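Polyketide synthase (PDB 3QIT) is a decarboxylating thioesterase domain that releases the product of curacin A biosynthesis and probably couples hydrolysis to sulfate elimination, giving a terminal alkene. Local coordinates at residues 16-24 against 39-47; 227-238 against 250-258. All coordinates share one frame; numbering follows the deposited sequence.

In the fold
Both contacts hold helices against the eight-stranded, mostly parallel sheet of an alpha/beta hydrolase, but at well-separated strands. Contact 1 joins strand 14-21, one in from the outermost strand 5-11, to helix 43-51; contact 2 sets helix 247-256 against strand 234-239, one in from the outermost strand 261-265. Their centres lie 26 Å apart, and the nearest atoms stay about 9 Å from one another. Each reaches toward the probable catalytic centre by one aromatic side chain: Trp42 of contact 1 touches the likely nucleophile elbow around Ser103, and Tyr238 of contact 2 touches the presumed triad of Ser103, His269 and Glu127.

Contact 1 (16-24 against 39-47)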
# COMPACT_ATOMS: atom_id res chain seq x y z
N ILE B 16 6.63 -15.17 6.78
CA ILE B 16 7.95 -14.57 6.56
C ILE B 16 8.99 -15.67 6.78
O ILE B 16 9.04 -16.24 7.84
CB ILE B 16 8.22 -13.46 7.60
CG1 ILE B 16 7.19 -12.32 7.45
CG2 ILE B 16 9.67 -12.89 7.43
CD1 ILE B 16 7.22 -11.34 8.63
N CYS B 17 9.86 -15.89 5.80
CA CYS B 17 10.98 -16.83 5.99
C CYS B 17 12.16 -16.08 6.59
O CYS B 17 12.62 -15.08 6.01
CB CYS B 17 11.42 -17.44 4.66
SG CYS B 17 12.76 -18.68 4.94
N LEU B 18 12.67 -16.54 7.74
CA LEU B 18 13.90 -15.97 8.30
C LEU B 18 15.07 -16.90 8.03
O LEU B 18 15.07 -18.02 8.53
CB LEU B 18 13.74 -15.81 9.82
CG LEU B 18 12.65 -14.87 10.33
CD1 LEU B 18 12.72 -14.80 11.88
CD2 LEU B 18 12.80 -13.49 9.75
N CYS B 19 16.04 -16.47 7.24
CA CYS B 19 17.24 -17.27 7.03
C CYS B 19 18.19 -16.91 8.15
O CYS B 19 18.33 -15.73 8.48
CB CYS B 19 17.91 -16.94 5.72
SG CYS B 19 16.88 -17.21 4.25
N SER B 20 18.83 -17.90 8.75
CA SER B 20 19.75 -17.59 9.83
C SER B 20 20.99 -18.48 9.83
O SER B 20 20.95 -19.63 9.36
CB SER B 20 19.05 -17.68 11.20
OG SER B 20 18.78 -19.02 11.55
N TRP B 21 22.08 -17.92 10.35
CA TRP B 21 23.34 -18.63 10.51
C TRP B 21 23.82 -18.35 11.92
O TRP B 21 23.64 -17.24 12.43
CB TRP B 21 24.40 -18.13 9.53
CG TRP B 21 24.06 -18.28 8.07
CD1 TRP B 21 24.49 -19.27 7.24
CD2 TRP B 21 23.24 -17.41 7.29
NE1 TRP B 21 23.98 -19.06 5.97
CE2 TRP B 21 23.23 -17.91 5.97
CE3 TRP B 21 22.55 -16.23 7.57
CZ2 TRP B 21 22.50 -17.30 4.93
CZ3 TRP B 21 21.82 -15.61 6.53
CH2 TRP B 21 21.83 -16.14 5.24
N GLY B 22 24.42 -19.35 12.55
CA GLY B 22 25.03 -19.14 13.87
C GLY B 22 24.12 -19.51 15.01
O GLY B 22 22.99 -19.92 14.78
N SER B 23 24.61 -19.39 16.25
CA SER B 23 23.88 -19.86 17.44
C SER B 23 22.78 -18.89 17.84
O SER B 23 23.03 -17.69 17.91
CB SER B 23 24.84 -20.03 18.63
OG SER B 23 26.00 -20.78 18.29
N PRO B 24 21.57 -19.41 18.13
CA PRO B 24 20.42 -18.57 18.50
C PRO B 24 20.64 -17.64 19.70
O PRO B 24 19.92 -16.66 19.83
CB PRO B 24 19.31 -19.60 18.80
CG PRO B 24 20.03 -20.90 19.01
CD PRO B 24 21.19 -20.83 18.06
N GLY B 39 17.18 -13.76 1.30
CA GLY B 39 18.04 -13.77 2.50
C GLY B 39 19.31 -14.57 2.33
O GLY B 39 20.37 -14.18 2.84
N LEU B 40 19.22 -15.64 1.54
CA LEU B 40 20.39 -16.48 1.26
C LEU B 40 21.52 -15.72 0.55
O LEU B 40 22.66 -16.11 0.67
CB LEU B 40 19.97 -17.73 0.47
CG LEU B 40 21.05 -18.68 -0.05
CD1 LEU B 40 21.82 -19.32 1.08
CD2 LEU B 40 20.45 -19.73 -0.94
N ALA B 41 21.22 -14.59 -0.11
CA ALA B 41 22.25 -13.82 -0.80
C ALA B 41 23.31 -13.27 0.17
O ALA B 41 24.38 -12.86 -0.26
CB ALA B 41 21.60 -12.66 -1.64
N TRP B 42 22.98 -13.25 1.46
CA TRP B 42 23.90 -12.77 2.49
C TRP B 42 24.87 -13.82 2.96
O TRP B 42 25.70 -13.53 3.81
CB TRP B 42 23.11 -12.26 3.71
CG TRP B 42 22.45 -10.92 3.47
CD1 TRP B 42 21.12 -10.70 3.23
CD2 TRP B 42 23.10 -9.65 3.39
NE1 TRP B 42 20.90 -9.35 3.04
CE2 TRP B 42 22.10 -8.68 3.13
CE3 TRP B 42 24.43 -9.23 3.53
CZ2 TRP B 42 22.39 -7.30 3.02
CZ3 TRP B 42 24.72 -7.86 3.42
CH2 TRP B 42 23.70 -6.91 3.15
N GLN B 43 24.79 -15.04 2.42
CA GLN B 43 25.55 -16.16 3.01
C GLN B 43 27.05 -15.92 3.12
O GLN B 43 27.68 -16.28 4.12
CB GLN B 43 25.28 -17.45 2.24
CG GLN B 43 26.07 -18.64 2.81
CD GLN B 43 25.36 -19.95 2.59
OE1 GLN B 43 24.50 -20.32 3.37
NE2 GLN B 43 25.74 -20.66 1.55
N GLU B 44 27.65 -15.36 2.07
CA GLU B 44 29.09 -15.13 2.07
C GLU B 44 29.55 -14.11 3.11
O GLU B 44 30.68 -14.21 3.60
CB GLU B 44 29.59 -14.81 0.66
CG GLU B 44 29.62 -16.06 -0.26
CD GLU B 44 30.52 -17.18 0.29
OE1 GLU B 44 31.73 -16.94 0.53
OE2 GLU B 44 30.02 -18.31 0.51
N VAL B 45 28.70 -13.14 3.43
CA VAL B 45 28.91 -12.26 4.58
C VAL B 45 28.63 -12.96 5.93
O VAL B 45 29.35 -12.76 6.92
CB VAL B 45 28.05 -10.98 4.46
CG1 VAL B 45 28.25 -10.06 5.69
CG2 VAL B 45 28.37 -10.23 3.14
N ALA B 46 27.56 -13.77 5.96
CA ALA B 46 27.07 -14.36 7.19
C ALA B 46 28.05 -15.41 7.76
O ALA B 46 28.23 -15.47 8.99
CB ALA B 46 25.71 -14.98 6.96
N LEU B 47 28.66 -16.21 6.89
CA LEU B 47 29.51 -17.31 7.39
C LEU B 47 30.64 -16.81 8.32
O LEU B 47 30.75 -17.28 9.44
CB LEU B 47 30.03 -18.24 6.26
CG LEU B 47 28.89 -18.99 5.54
CD1 LEU B 47 29.38 -19.77 4.31
CD2 LEU B 47 28.17 -19.91 6.50
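Trp21 lays one face of its indole against the methyl group of Ala46, pinning the last residue of strand 14-21 to helix 43-51 on one side of the alpha/beta hydrolase sheet. The Ala46 CB sits 3.7 Å from the centroid of the six-membered ring of Trp21, 25° off the ring normal, a CH-pi contact displaced toward the rim where CD2 and CE3 lie. With CG anti to its own carbonyl carbon, the indole reaches across to the helix and the 3-10 turn before it. The indole N-H is spent on Gln43: Trp21 NE1 donates to Gln43 OE1 at 2.9 Å with an N-H...O angle of 164°, striking a lone pair in the carbonyl plane although ring and amide planes stand 80° apart. A leucine in place of Trp21 would probably leave the Gln43 amide without its indole partner and open a gap beneath Ala46. Gly39 O meets the ring edge in plane, 3.4 Å from Trp21 CH2, while Leu47 brings CD2 to within 3.8 Å of Trp21 CD1. Strand 55-59 also touches this helix, Val56 meeting Ala46, and Met4 packs on Trp21. Cys19, two residues back on the same side of the strand, places its SG 4.0 Å from Gly39 CA.

Contact 2 (227-238 against 250-258); sequences LKSIQVPTTLVY and LQQQKMTMT
The hydroxyl of Tyr238 has two partners, Gln253 OE1 and a water, and both tie it to helix 247-256: it donates to Gln253 OE1, the two oxygens a very short 2.5 Å apart, and accepts from the water, which lies 2.9 Å from Tyr238 OH. That water also donates to Leu250 O at 2.7 Å, bridging strand to helix in this beta-alpha-beta unit of the alpha/beta hydrolase fold. Gln253 OE1 lies at the phenol edge, in the ring plane, and its amide is turned only 21° from the ring. At the other end of that amide, NE2 is bonded to Leu128 O, which should fix which way the group faces. Over one face of the phenol comes Leu250, its CD2 3.5 Å from the Tyr238 ring centroid and 17° off the normal, a CH-pi contact; the two side chains run past each other in opposite directions. Farther along, Met257, the first residue beyond the helix, bends at chi3 (70°) and turns its thioether in toward the strand. Met257 SD is 4.1 Å from Leu236 CD2, and the methyl beyond it lies near Thr234 CG2. Thr256 CG2 packs against Leu227 CB at 3.8 Å, tying in the end of helix 220-229. Residues 250-256 of the helix run nearly antiparallel to residues 234-238 of strand 234-239, which hydrogen-bonds to strands 120-126 and 261-265 in the sheet.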
# COMPACT_ATOMS: atom_id res chain seq x y z
N LEU B 227 17.24 11.00 6.39
CA LEU B 227 18.67 10.69 6.58
C LEU B 227 19.31 11.64 7.61
O LEU B 227 20.09 11.20 8.47
CB LEU B 227 19.43 10.75 5.25
CG LEU B 227 19.08 9.76 4.12
CD1 LEU B 227 19.99 9.94 2.95
CD2 LEU B 227 19.08 8.31 4.58
N LYS B 228 18.94 12.91 7.53
CA LYS B 228 19.47 13.92 8.44
C LYS B 228 19.10 13.61 9.90
O LYS B 228 19.88 13.91 10.81
CB LYS B 228 18.97 15.32 8.03
CG LYS B 228 19.78 16.47 8.60
CD LYS B 228 19.23 17.82 8.17
CE LYS B 228 20.09 18.96 8.73
NZ LYS B 228 19.46 20.31 8.55
N SER B 229 17.93 13.00 10.10
CA SER B 229 17.35 12.74 11.43
C SER B 229 17.94 11.53 12.16
O SER B 229 17.76 11.39 13.38
CB SER B 229 15.83 12.57 11.31
OG SER B 229 15.48 11.25 10.87
N ILE B 230 18.62 10.66 11.41
CA ILE B 230 19.18 9.41 11.93
C ILE B 230 20.11 9.71 13.11
O ILE B 230 21.12 10.39 12.92
CB ILE B 230 19.95 8.63 10.80
CG1 ILE B 230 19.05 8.28 9.59
CG2 ILE B 230 20.61 7.37 11.37
CD1 ILE B 230 19.81 7.91 8.24
N GLN B 231 19.79 9.21 14.30
CA GLN B 231 20.61 9.47 15.50
C GLN B 231 21.57 8.33 15.84
O GLN B 231 22.52 8.51 16.62
CB GLN B 231 19.71 9.78 16.70
CG GLN B 231 19.06 11.17 16.67
CD GLN B 231 20.00 12.31 17.07
OE1 GLN B 231 21.02 12.55 16.42
NE2 GLN B 231 19.64 13.02 18.14
N VAL B 232 21.31 7.17 15.24
CA VAL B 232 22.12 5.99 15.52
C VAL B 232 23.46 6.04 14.79
O VAL B 232 23.59 6.65 13.73
CB VAL B 232 21.39 4.65 15.21
CG1 VAL B 232 20.11 4.51 16.03
CG2 VAL B 232 21.13 4.49 13.72
N PRO B 233 24.49 5.42 15.41
CA PRO B 233 25.81 5.38 14.76
C PRO B 233 25.73 4.67 13.42
O PRO B 233 25.13 3.58 13.31
CB PRO B 233 26.65 4.57 15.74
CG PRO B 233 26.01 4.84 17.09
CD PRO B 233 24.53 4.84 16.77
N THR B 234 26.31 5.28 12.39
CA THR B 234 26.03 4.84 11.02
C THR B 234 27.32 4.72 10.23
O THR B 234 28.22 5.52 10.43
CB THR B 234 25.06 5.83 10.31
OG1 THR B 234 23.82 5.86 11.04
CG2 THR B 234 24.78 5.40 8.85
N THR B 235 27.41 3.70 9.37
CA THR B 235 28.50 3.55 8.42
C THR B 235 27.92 3.43 7.02
O THR B 235 27.10 2.51 6.76
CB THR B 235 29.30 2.27 8.73
OG1 THR B 235 29.82 2.38 10.06
CG2 THR B 235 30.47 2.10 7.74
N LEU B 236 28.33 4.36 6.16
CA LEU B 236 28.01 4.32 4.73
C LEU B 236 29.08 3.52 3.99
O LEU B 236 30.26 3.88 4.02
CB LEU B 236 27.88 5.73 4.14
CG LEU B 236 26.75 6.59 4.71
CD1 LEU B 236 26.98 8.10 4.43
CD2 LEU B 236 25.37 6.13 4.14
N VAL B 237 28.67 2.44 3.33
CA VAL B 237 29.61 1.57 2.63
C VAL B 237 29.37 1.65 1.13
O VAL B 237 28.25 1.44 0.67
CB VAL B 237 29.50 0.12 3.12
CG1 VAL B 237 30.59 -0.76 2.49
CG2 VAL B 237 29.50 0.06 4.64
N TYR B 238 30.43 1.94 0.38
CA TYR B 238 30.30 2.02 -1.09
C TYR B 238 31.31 1.16 -1.80
O TYR B 238 32.40 0.89 -1.29
CB TYR B 238 30.52 3.45 -1.57
CG TYR B 238 29.69 4.49 -0.88
CD1 TYR B 238 28.35 4.71 -1.26
CD2 TYR B 238 30.23 5.29 0.11
CE1 TYR B 238 27.58 5.71 -0.63
CE2 TYR B 238 29.47 6.27 0.76
CZ TYR B 238 28.15 6.48 0.37
OH TYR B 238 27.41 7.46 1.00
N LEU B 250 27.09 10.97 -3.73
CA LEU B 250 28.01 10.69 -2.62
C LEU B 250 28.20 11.93 -1.76
O LEU B 250 28.18 11.83 -0.53
CB LEU B 250 29.38 10.23 -3.13
CG LEU B 250 29.46 8.87 -3.83
CD1 LEU B 250 30.90 8.63 -4.29
CD2 LEU B 250 28.99 7.76 -2.92
N GLN B 251 28.38 13.08 -2.41
CA GLN B 251 28.51 14.36 -1.72
C GLN B 251 27.25 14.68 -0.92
O GLN B 251 27.33 15.09 0.25
CB GLN B 251 28.84 15.48 -2.72
CG GLN B 251 29.20 16.83 -2.09
CD GLN B 251 30.39 16.78 -1.14
OE1 GLN B 251 30.43 17.51 -0.14
NE2 GLN B 251 31.37 15.92 -1.44
N GLN B 252 26.08 14.50 -1.55
CA GLN B 252 24.82 14.75 -0.87
C GLN B 252 24.66 13.90 0.38
O GLN B 252 24.28 14.42 1.43
CB GLN B 252 23.63 14.55 -1.80
CG GLN B 252 22.32 15.05 -1.21
CD GLN B 252 22.38 16.50 -0.77
OE1 GLN B 252 22.56 17.41 -1.58
NE2 GLN B 252 22.21 16.73 0.53
N GLN B 253 24.95 12.60 0.28
CA GLN B 253 24.85 11.71 1.44
C GLN B 253 25.79 12.13 2.57
O GLN B 253 25.39 12.12 3.74
CB GLN B 253 25.09 10.24 1.06
CG GLN B 253 23.90 9.66 0.27
CD GLN B 253 24.16 8.26 -0.28
OE1 GLN B 253 25.14 7.62 0.06
NE2 GLN B 253 23.26 7.77 -1.12
N LYS B 254 27.00 12.55 2.21
CA LYS B 254 28.00 12.97 3.19
C LYS B 254 27.57 14.26 3.89
O LYS B 254 27.72 14.39 5.12
CB LYS B 254 29.37 13.15 2.52
CG LYS B 254 30.42 13.78 3.43
CD LYS B 254 31.79 13.81 2.78
CE LYS B 254 31.81 14.61 1.49
NZ LYS B 254 33.17 14.63 0.86
N MET B 255 27.01 15.20 3.12
CA MET B 255 26.54 16.50 3.63
C MET B 255 25.33 16.35 4.55
O MET B 255 25.17 17.08 5.53
CB MET B 255 26.16 17.44 2.48
CG MET B 255 27.32 17.94 1.63
SD MET B 255 26.72 18.66 0.09
CE MET B 255 28.01 19.83 -0.30
N THR B 256 24.46 15.40 4.22
CA THR B 256 23.25 15.17 4.98
C THR B 256 23.51 14.41 6.27
O THR B 256 22.97 14.77 7.32
CB THR B 256 22.23 14.45 4.09
OG1 THR B 256 21.94 15.31 2.98
CG2 THR B 256 20.96 14.16 4.86
N MET B 257 24.34 13.37 6.19
CA MET B 257 24.60 12.49 7.33
C MET B 257 26.03 12.78 7.82
O MET B 257 26.93 11.97 7.61
CB MET B 257 24.49 11.03 6.91
CG MET B 257 23.13 10.64 6.30
SD MET B 257 23.00 8.86 6.04
CE MET B 257 22.90 8.32 7.74
N THR B 258 26.20 13.93 8.47
CA THR B 258 27.55 14.44 8.82
C THR B 258 28.29 13.60 9.86
O THR B 258 29.53 13.67 9.97
CB THR B 258 27.50 15.91 9.30
OG1 THR B 258 26.56 16.02 10.38
CG2 THR B 258 27.11 16.86 8.16
O HOH W 1 29.12 9.76 0.94